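Local structure of putative oxidoreductase (Bacteroides fragilis NCTC 9343, 3FHL) at residues E4-L10 / H30-I36; L132-I137 / Y300-N306; M193-F198 / K349-L353. The protein probably acts as a nucleotide-dependent oxidoreductase of the Gfo/Idh/MocA family, with an NAD-binding Rossmann fold followed by an alpha/beta domain. All coordinates share one frame; numbering follows the deposited sequence.

Interaction 1: residues E4-L10 / H30-I36; sequences EIIKTGL and HFELYKI
I6 to L10 and F31 to I36 run side by side as parallel strands, 4.7 Å apart at their axes and 28° from strictly aligned. With helix 15-27 between them they form the first beta-alpha-beta unit of the Rossmann fold. The pairing slips by one residue between T8 and G9: at this beta bulge T8 O accepts from both Y34 N, at 3.0 Å, and K35 N. The extra residue is Y34, which follows L33, the centre of an inverse gamma turn.

On the face shared by I6, T8 and F31, the I6 methyl CD1 sits over the F31 ring, 4.2 Å from its centroid. T8 OG1 approaches the edge of the same ring in its plane, 3.5 Å from F31 CD1, and also donates to I6 O. E32 N binds that oxygen from the other side of the carbonyl plane.

The face of K7 and E32 is polar. K7 bends at its last torsion (chi4 -83°), which turns NZ over the Y34 ring in a cation-pi contact, while K35 CG lies against the opposite ring face. The same ammonium forms a salt bridge with E32 on the syn side of the carboxylate, K7 NZ to E32 OE2 2.8 Å.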
loop_
_atom_site.group_PDB
_atom_site.type_symbol
_atom_site.label_atom_id
_atom_site.label_comp_id
_atom_site.label_asym_id
_atom_site.label_seq_id
_atom_site.Cartn_x
_atom_site.Cartn_y
_atom_site.Cartn_z
ATOM N N GLU C 4 -45.501 9.820 11.902
ATOM C CA GLU C 4 -44.703 10.348 13.050
ATOM C C GLU C 4 -43.735 9.295 13.625
ATOM O O GLU C 4 -42.528 9.550 13.725
ATOM C CB GLU C 4 -45.633 10.892 14.145
ATOM C CG GLU C 4 -44.930 11.717 15.227
ATOM C CD GLU C 4 -45.714 11.772 16.532
ATOM O OE1 GLU C 4 -45.473 12.706 17.329
ATOM O OE2 GLU C 4 -46.567 10.885 16.765
ATOM N N ILE C 5 -44.263 8.128 14.004
ATOM C CA ILE C 5 -43.430 7.035 14.525
ATOM C C ILE C 5 -43.466 5.795 13.618
ATOM O O ILE C 5 -44.534 5.274 13.287
ATOM C CB ILE C 5 -43.746 6.711 16.019
ATOM C CG1 ILE C 5 -43.167 7.809 16.917
ATOM C CG2 ILE C 5 -43.181 5.347 16.445
ATOM C CD1 ILE C 5 -43.750 7.847 18.324
ATOM N N ILE C 6 -42.279 5.356 13.204
ATOM C CA ILE C 6 -42.121 4.195 12.327
ATOM C C ILE C 6 -42.167 2.905 13.149
ATOM O O ILE C 6 -41.269 2.639 13.954
ATOM C CB ILE C 6 -40.809 4.310 11.497
ATOM C CG1 ILE C 6 -40.842 5.593 10.664
ATOM C CG2 ILE C 6 -40.639 3.103 10.574
ATOM C CD1 ILE C 6 -39.471 6.152 10.281
ATOM N N LYS C 7 -43.232 2.120 12.964
ATOM C CA LYS C 7 -43.382 0.857 13.684
ATOM C C LYS C 7 -42.537 -0.208 13.002
ATOM O O LYS C 7 -42.767 -0.538 11.842
ATOM C CB LYS C 7 -44.848 0.408 13.741
ATOM C CG LYS C 7 -45.552 0.732 15.044
ATOM C CD LYS C 7 -46.948 0.081 15.098
ATOM C CE LYS C 7 -47.779 0.602 16.253
ATOM N NZ LYS C 7 -47.485 -0.079 17.544
ATOM N N THR C 8 -41.572 -0.750 13.739
ATOM C CA THR C 8 -40.547 -1.594 13.133
ATOM C C THR C 8 -40.570 -3.029 13.630
ATOM O O THR C 8 -40.673 -3.282 14.843
ATOM C CB THR C 8 -39.139 -0.990 13.339
ATOM O OG1 THR C 8 -39.166 0.395 12.978
ATOM C CG2 THR C 8 -38.086 -1.715 12.487
ATOM N N GLY C 9 -40.480 -3.950 12.670
ATOM C CA GLY C 9 -40.295 -5.372 12.938
ATOM C C GLY C 9 -38.859 -5.810 12.655
ATOM O O GLY C 9 -38.316 -5.543 11.582
ATOM N N LEU C 10 -38.250 -6.481 13.624
ATOM C CA LEU C 10 -36.875 -6.975 13.498
ATOM C C LEU C 10 -36.912 -8.479 13.245
ATOM O O LEU C 10 -37.472 -9.231 14.045
ATOM C CB LEU C 10 -36.074 -6.630 14.764
ATOM C CG LEU C 10 -34.563 -6.941 14.822
ATOM C CD1 LEU C 10 -33.799 -6.312 13.657
ATOM C CD2 LEU C 10 -33.963 -6.527 16.168
ATOM N N HIS C 30 -37.989 8.266 16.869
ATOM C CA HIS C 30 -38.846 8.243 15.684
ATOM C C HIS C 30 -39.201 6.827 15.250
ATOM O O HIS C 30 -39.897 6.633 14.250
ATOM C CB HIS C 30 -38.196 8.989 14.526
ATOM C CG HIS C 30 -37.805 10.397 14.851
ATOM N ND1 HIS C 30 -38.724 11.415 14.989
ATOM C CD2 HIS C 30 -36.587 10.960 15.048
ATOM C CE1 HIS C 30 -38.093 12.542 15.272
ATOM N NE2 HIS C 30 -36.795 12.294 15.310
ATOM N N PHE C 31 -38.711 5.839 15.994
ATOM C CA PHE C 31 -39.002 4.441 15.702
ATOM C C PHE C 31 -39.587 3.799 16.934
ATOM O O PHE C 31 -39.237 4.167 18.052
ATOM C CB PHE C 31 -37.714 3.664 15.323
ATOM C CG PHE C 31 -37.116 4.076 13.996
ATOM C CD1 PHE C 31 -37.371 3.340 12.850
ATOM C CD2 PHE C 31 -36.308 5.206 13.903
ATOM C CE1 PHE C 31 -36.839 3.732 11.616
ATOM C CE2 PHE C 31 -35.787 5.613 12.679
ATOM C CZ PHE C 31 -36.038 4.867 11.543
ATOM N N GLU C 32 -40.452 2.812 16.726
ATOM C CA GLU C 32 -40.810 1.903 17.797
ATOM C C GLU C 32 -40.275 0.524 17.445
ATOM O O GLU C 32 -40.589 -0.020 16.374
ATOM C CB GLU C 32 -42.333 1.856 18.010
ATOM C CG GLU C 32 -42.751 0.890 19.122
ATOM C CD GLU C 32 -44.253 0.602 19.175
ATOM O OE1 GLU C 32 -44.677 -0.095 20.122
ATOM O OE2 GLU C 32 -45.001 1.051 18.280
ATOM N N LEU C 33 -39.450 -0.035 18.329
ATOM C CA LEU C 33 -39.056 -1.431 18.222
ATOM C C LEU C 33 -40.264 -2.245 18.647
ATOM O O LEU C 33 -40.419 -2.605 19.818
ATOM C CB LEU C 33 -37.820 -1.755 19.078
ATOM C CG LEU C 33 -37.210 -3.173 18.985
ATOM C CD1 LEU C 33 -36.758 -3.569 17.567
ATOM C CD2 LEU C 33 -36.059 -3.345 19.984
ATOM N N TYR C 34 -41.117 -2.517 17.665
ATOM C CA TYR C 34 -42.472 -2.989 17.925
ATOM C C TYR C 34 -42.514 -4.508 18.049
ATOM O O TYR C 34 -43.034 -5.041 19.034
ATOM C CB TYR C 34 -43.433 -2.459 16.846
ATOM C CG TYR C 34 -44.842 -2.997 16.953
ATOM C CD1 TYR C 34 -45.582 -2.850 18.134
ATOM C CD2 TYR C 34 -45.430 -3.666 15.880
ATOM C CE1 TYR C 34 -46.880 -3.358 18.238
ATOM C CE2 TYR C 34 -46.729 -4.175 15.972
ATOM C CZ TYR C 34 -47.446 -4.018 17.154
ATOM O OH TYR C 34 -48.726 -4.521 17.249
ATOM N N LYS C 35 -41.948 -5.201 17.068
ATOM C CA LYS C 35 -41.980 -6.654 17.060
ATOM C C LYS C 35 -40.639 -7.301 16.735
ATOM O O LYS C 35 -39.959 -6.885 15.808
ATOM C CB LYS C 35 -43.053 -7.154 16.095
ATOM C CG LYS C 35 -44.370 -7.395 16.773
ATOM C CD LYS C 35 -45.427 -7.855 15.800
ATOM C CE LYS C 35 -46.719 -8.047 16.556
ATOM N NZ LYS C 35 -47.924 -8.130 15.688
ATOM N N ILE C 36 -40.272 -8.324 17.503
ATOM C CA ILE C 36 -39.030 -9.064 17.270
ATOM C C ILE C 36 -39.332 -10.545 17.035
ATOM O O ILE C 36 -39.973 -11.193 17.864
ATOM C CB ILE C 36 -38.018 -8.894 18.449
ATOM C CG1 ILE C 36 -37.662 -7.413 18.656
ATOM C CG2 ILE C 36 -36.754 -9.707 18.206
ATOM C CD1 ILE C 36 -36.988 -7.106 19.988
HETATM O O HOH W 1 -49.864 -1.907 18.067
#

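Interaction 2: residues L132-I137 / Y300-N306; sequences LTVRDI and YPGIAGN
Y300 and I303 rise from an irregular loop to meet T133, D136 and I137 on helix 129-139, a helix-against-loop contact in the C-terminal alpha/beta domain. The loop leads from strand 294-299 of the mixed sheet to helix 309-320.

The tight part gathers round the Y300 ring. I137 CG1 lies over one face, 4.2 Å from the centroid, whereas T133 CG2 comes to the edge in the ring plane, 3.6 Å from Y300 CD2. Y253 of strand 252-255 touches T133, I137 and Y300, tying this part of the contact to the sheet. The first torsion of T133 (chi1 -56°) sets OG1 beside the backbone N and CG2 beside the carbonyl carbon, and the two branches serve different partners: with CG2 at the ring, T133 OG1 accepts from I303 N at 3.0 Å in a somewhat bent bond, and is also hydrogen-bonded to A129 O one helical turn earlier.

The side toward I303 and L132 is more open to solvent and relies on van der Waals contacts. The I303 side chain crosses that of L132 at about a right angle, I303 CG2 resting 3.8 Å from L132 CB, and its CG1 branch reaches D136 CB. Further along, L132 CD1 extends to A304 O and the CB of N306.

D136 places its carboxylate at the phenol end of Y300. OD1 pairs with K140, which may favour the charged form, while the other oxygen accepts the hydroxyl from above the carboxylate plane, Y300 OH to D136 OD2 2.6 Å.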
loop_
_atom_site.group_PDB
_atom_site.type_symbol
_atom_site.label_atom_id
_atom_site.label_comp_id
_atom_site.label_asym_id
_atom_site.label_seq_id
_atom_site.Cartn_x
_atom_site.Cartn_y
_atom_site.Cartn_z
ATOM N N LEU C 132 -16.374 9.258 8.675
ATOM C CA LEU C 132 -17.058 10.539 8.900
ATOM C C LEU C 132 -16.072 11.693 9.043
ATOM O O LEU C 132 -16.326 12.796 8.571
ATOM C CB LEU C 132 -17.966 10.457 10.142
ATOM C CG LEU C 132 -19.230 9.598 10.001
ATOM C CD1 LEU C 132 -19.998 9.581 11.326
ATOM C CD2 LEU C 132 -20.146 10.118 8.886
ATOM N N THR C 133 -14.943 11.435 9.698
ATOM C CA THR C 133 -13.919 12.449 9.837
ATOM C C THR C 133 -13.265 12.731 8.493
ATOM O O THR C 133 -13.051 13.887 8.148
ATOM C CB THR C 133 -12.871 12.039 10.878
ATOM O OG1 THR C 133 -13.530 11.757 12.122
ATOM C CG2 THR C 133 -11.888 13.160 11.090
ATOM N N VAL C 134 -12.982 11.678 7.724
ATOM C CA VAL C 134 -12.479 11.850 6.344
ATOM C C VAL C 134 -13.421 12.745 5.519
ATOM O O VAL C 134 -12.972 13.705 4.913
ATOM C CB VAL C 134 -12.210 10.480 5.630
ATOM C CG1 VAL C 134 -12.036 10.650 4.092
ATOM C CG2 VAL C 134 -10.994 9.769 6.254
ATOM N N ARG C 135 -14.725 12.462 5.542
ATOM C CA ARG C 135 -15.699 13.314 4.827
ATOM C C ARG C 135 -15.594 14.790 5.256
ATOM O O ARG C 135 -15.613 15.693 4.410
ATOM C CB ARG C 135 -17.135 12.800 5.022
ATOM C CG ARG C 135 -17.441 11.417 4.456
ATOM C CD ARG C 135 -18.966 11.212 4.315
ATOM N NE ARG C 135 -19.417 11.520 2.956
ATOM C CZ ARG C 135 -20.204 10.741 2.212
ATOM N NH1 ARG C 135 -20.702 9.599 2.692
ATOM N NH2 ARG C 135 -20.518 11.123 0.980
ATOM N N ASP C 136 -15.451 15.014 6.567
ATOM C CA ASP C 136 -15.277 16.342 7.157
ATOM C C ASP C 136 -14.037 17.084 6.649
ATOM O O ASP C 136 -14.129 18.255 6.270
ATOM C CB ASP C 136 -15.218 16.234 8.685
ATOM C CG ASP C 136 -15.366 17.583 9.381
ATOM O OD1 ASP C 136 -16.329 18.306 9.067
ATOM O OD2 ASP C 136 -14.531 17.910 10.259
ATOM N N ILE C 137 -12.893 16.393 6.633
ATOM C CA ILE C 137 -11.615 16.941 6.142
ATOM C C ILE C 137 -11.736 17.349 4.671
ATOM O O ILE C 137 -11.277 18.416 4.272
ATOM C CB ILE C 137 -10.474 15.900 6.340
ATOM C CG1 ILE C 137 -10.014 15.916 7.794
ATOM C CG2 ILE C 137 -9.282 16.159 5.407
ATOM C CD1 ILE C 137 -9.775 14.565 8.337
ATOM N N TYR C 300 -6.291 15.718 14.831
ATOM C CA TYR C 300 -7.480 16.398 14.329
ATOM C C TYR C 300 -8.705 15.916 15.104
ATOM O O TYR C 300 -9.049 14.737 15.013
ATOM C CB TYR C 300 -7.655 16.129 12.828
ATOM C CG TYR C 300 -8.835 16.861 12.232
ATOM C CD1 TYR C 300 -8.807 18.232 12.064
ATOM C CD2 TYR C 300 -9.992 16.176 11.868
ATOM C CE1 TYR C 300 -9.894 18.910 11.532
ATOM C CE2 TYR C 300 -11.084 16.841 11.334
ATOM C CZ TYR C 300 -11.029 18.207 11.166
ATOM O OH TYR C 300 -12.106 18.865 10.627
ATOM N N PRO C 301 -9.352 16.822 15.883
ATOM C CA PRO C 301 -10.557 16.446 16.631
ATOM C C PRO C 301 -11.616 15.975 15.648
ATOM O O PRO C 301 -12.054 16.742 14.789
ATOM C CB PRO C 301 -10.982 17.753 17.318
ATOM C CG PRO C 301 -9.730 18.591 17.362
ATOM C CD PRO C 301 -8.986 18.233 16.107
ATOM N N GLY C 302 -11.975 14.703 15.742
ATOM C CA GLY C 302 -12.774 14.096 14.701
ATOM C C GLY C 302 -14.268 14.195 14.914
ATOM O O GLY C 302 -14.741 14.773 15.898
ATOM N N ILE C 303 -14.998 13.640 13.954
ATOM C CA ILE C 303 -16.431 13.426 14.051
ATOM C C ILE C 303 -16.694 12.116 14.787
ATOM O O ILE C 303 -16.068 11.106 14.481
ATOM C CB ILE C 303 -17.051 13.359 12.637
ATOM C CG1 ILE C 303 -16.704 14.624 11.832
ATOM C CG2 ILE C 303 -18.558 13.156 12.697
ATOM C CD1 ILE C 303 -17.188 15.910 12.438
ATOM N N ALA C 304 -17.615 12.133 15.753
ATOM C CA ALA C 304 -17.998 10.918 16.490
ATOM C C ALA C 304 -18.597 9.862 15.563
ATOM O O ALA C 304 -19.316 10.183 14.618
ATOM C CB ALA C 304 -18.987 11.256 17.593
ATOM N N GLY C 305 -18.306 8.601 15.848
ATOM C CA GLY C 305 -18.947 7.504 15.131
ATOM C C GLY C 305 -20.435 7.505 15.421
ATOM O O GLY C 305 -20.846 7.822 16.536
ATOM N N ASN C 306 -21.246 7.140 14.429
ATOM C CA ASN C 306 -22.692 7.351 14.543
ATOM C C ASN C 306 -23.513 6.296 13.816
ATOM O O ASN C 306 -24.188 6.611 12.850
ATOM C CB ASN C 306 -23.033 8.771 14.036
ATOM C CG ASN C 306 -24.476 9.175 14.298
ATOM O OD1 ASN C 306 -25.141 8.635 15.188
ATOM N ND2 ASN C 306 -24.977 10.120 13.495
#

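Interaction 3: residues M193-F198 / K349-L353; sequences MPEAVF and KIVNL
L353, V197 and A196 give up more surface than their neighbours where M193-F198 meets K349-L353, the last modelled residues of the chain. L353 spreads its two methyls over the other segment. CD2 of L353 lies 3.4 Å from P194 O and 4.1 Å from M193 CE, the methionine being folded at chi2 and chi3, while CD1 reaches V197 CG2 at 4.0 Å. Its backbone is held as well: L353 N donates to E195 O at 2.9 Å, and a water gives one hydrogen to that oxygen and the other to L353 O.

V197 pairs with V351 through two backbone bonds, V197 N to V351 O at 2.8 Å and V351 N to V197 O at 3.0 Å. A196 faces N352 in the neighbouring non-hydrogen-bonded pair. The A196 methyl CB touches I350 CG2 at 3.8 Å and N352 OD1 at 3.5 Å; that amide oxygen is hydrogen-bonded to N348 of the second subunit. F198 and I350 also reach the subunit boundary, where F198 stacks on F198 of the second subunit.

On its other side, 194-202 forms a classic beta bulge, E195 and A196 both facing L219. Strand 351-352 is the outermost on this side within the chain, pairing antiparallel with 194-202 in the mixed sheet of the C-terminal alpha/beta domain, beside the dimer interface.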
loop_
_atom_site.group_PDB
_atom_site.type_symbol
_atom_site.label_atom_id
_atom_site.label_comp_id
_atom_site.label_asym_id
_atom_site.label_seq_id
_atom_site.Cartn_x
_atom_site.Cartn_y
_atom_site.Cartn_z
ATOM N N MET C 193 -17.925 5.610 -9.377
ATOM C CA MET C 193 -17.475 4.364 -9.981
ATOM C C MET C 193 -16.233 4.561 -10.864
ATOM O O MET C 193 -16.142 5.549 -11.606
ATOM C CB MET C 193 -18.619 3.677 -10.747
ATOM C CG MET C 193 -19.734 3.149 -9.837
ATOM S SD MET C 193 -19.400 1.619 -8.941
ATOM C CE MET C 193 -19.626 0.380 -10.222
ATOM N N PRO C 194 -15.264 3.628 -10.773
ATOM C CA PRO C 194 -14.044 3.731 -11.576
ATOM C C PRO C 194 -14.235 3.285 -13.039
ATOM O O PRO C 194 -15.149 2.517 -13.348
ATOM C CB PRO C 194 -13.089 2.782 -10.851
ATOM C CG PRO C 194 -13.969 1.738 -10.305
ATOM C CD PRO C 194 -15.247 2.425 -9.920
ATOM N N GLU C 195 -13.367 3.748 -13.925
ATOM C CA GLU C 195 -13.330 3.211 -15.287
ATOM C C GLU C 195 -12.785 1.789 -15.334
ATOM O O GLU C 195 -13.231 0.971 -16.145
ATOM C CB GLU C 195 -12.477 4.099 -16.181
ATOM C CG GLU C 195 -13.036 5.483 -16.383
ATOM C CD GLU C 195 -12.099 6.356 -17.183
ATOM O OE1 GLU C 195 -11.221 5.804 -17.877
ATOM O OE2 GLU C 195 -12.239 7.594 -17.118
ATOM N N ALA C 196 -11.817 1.490 -14.466
ATOM C CA ALA C 196 -11.165 0.184 -14.478
ATOM C C ALA C 196 -10.763 -0.275 -13.072
ATOM O O ALA C 196 -10.739 0.520 -12.134
ATOM C CB ALA C 196 -9.945 0.211 -15.422
ATOM N N VAL C 197 -10.473 -1.563 -12.931
ATOM C CA VAL C 197 -10.062 -2.136 -11.639
ATOM C C VAL C 197 -8.800 -2.997 -11.800
ATOM O O VAL C 197 -8.729 -3.845 -12.685
ATOM C CB VAL C 197 -11.196 -2.986 -11.001
ATOM C CG1 VAL C 197 -10.690 -3.778 -9.761
ATOM C CG2 VAL C 197 -12.397 -2.097 -10.595
ATOM N N PHE C 198 -7.798 -2.757 -10.955
ATOM C CA PHE C 198 -6.733 -3.721 -10.774
ATOM C C PHE C 198 -6.856 -4.301 -9.371
ATOM O O PHE C 198 -7.126 -3.570 -8.417
ATOM C CB PHE C 198 -5.348 -3.080 -10.984
ATOM C CG PHE C 198 -4.208 -3.916 -10.416
ATOM C CD1 PHE C 198 -3.589 -4.889 -11.195
ATOM C CD2 PHE C 198 -3.792 -3.756 -9.096
ATOM C CE1 PHE C 198 -2.554 -5.672 -10.671
ATOM C CE2 PHE C 198 -2.768 -4.536 -8.565
ATOM C CZ PHE C 198 -2.147 -5.494 -9.361
ATOM N N LYS C 349 -5.258 -9.503 -15.371
ATOM C CA LYS C 349 -5.542 -8.364 -16.254
ATOM C C LYS C 349 -6.170 -7.171 -15.519
ATOM O O LYS C 349 -6.824 -7.337 -14.500
ATOM C CB LYS C 349 -6.499 -8.802 -17.367
ATOM C CG LYS C 349 -5.868 -9.639 -18.485
ATOM C CD LYS C 349 -6.948 -10.362 -19.297
ATOM C CE LYS C 349 -6.361 -11.178 -20.445
ATOM N NZ LYS C 349 -5.752 -10.299 -21.486
ATOM N N ILE C 350 -5.993 -5.973 -16.058
ATOM C CA ILE C 350 -6.817 -4.839 -15.658
ATOM C C ILE C 350 -8.210 -5.044 -16.265
ATOM O O ILE C 350 -8.334 -5.349 -17.461
ATOM C CB ILE C 350 -6.203 -3.522 -16.145
ATOM C CG1 ILE C 350 -4.872 -3.253 -15.418
ATOM C CG2 ILE C 350 -7.202 -2.342 -15.993
ATOM C CD1 ILE C 350 -4.192 -1.964 -15.845
ATOM N N VAL C 351 -9.249 -4.895 -15.441
ATOM C CA VAL C 351 -10.635 -5.116 -15.882
ATOM C C VAL C 351 -11.319 -3.784 -16.101
ATOM O O VAL C 351 -11.482 -3.007 -15.163
ATOM C CB VAL C 351 -11.439 -5.950 -14.863
ATOM C CG1 VAL C 351 -12.923 -6.004 -15.235
ATOM C CG2 VAL C 351 -10.881 -7.348 -14.760
ATOM N N ASN C 352 -11.713 -3.526 -17.343
ATOM C CA ASN C 352 -12.415 -2.303 -17.693
ATOM C C ASN C 352 -13.925 -2.499 -17.525
ATOM O O ASN C 352 -14.491 -3.506 -17.962
ATOM C CB ASN C 352 -12.077 -1.875 -19.125
ATOM C CG ASN C 352 -10.595 -1.598 -19.320
ATOM O OD1 ASN C 352 -10.054 -0.621 -18.792
ATOM N ND2 ASN C 352 -9.930 -2.457 -20.085
ATOM N N LEU C 353 -14.564 -1.545 -16.859
ATOM C CA LEU C 353 -16.006 -1.601 -16.632
ATOM C C LEU C 353 -16.756 -1.015 -17.831
ATOM O O LEU C 353 -16.435 0.085 -18.290
ATOM C CB LEU C 353 -16.367 -0.838 -15.351
ATOM C CG LEU C 353 -16.348 -1.531 -13.980
ATOM C CD1 LEU C 353 -15.017 -2.132 -13.618
ATOM C CD2 LEU C 353 -16.736 -0.511 -12.917
HETATM O O HOH W 2 -14.114 1.497 -18.782
#

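How the interactions relate
The contacts divide between two domains. Interaction 1 belongs to the parallel NAD-binding sheet, in the unit where Rossmann folds generally bind the dinucleotide, although no ligand is among the coordinates here. Interactions 2 and 3 belong to the C-terminal domain, on parts of the chain that alternate in sequence; their centres are about 30 Å apart, with nearest atoms about 12 Å apart. Interaction 2 lies about 11 Å from interaction 1 at the nearest atoms, and helix 309-320 links the two: it follows the loop 300-306 and packs through Y315 on I6 and F31. Interaction 3 is about 42 Å from interaction 1, centre to centre, and it alone reaches the second subunit.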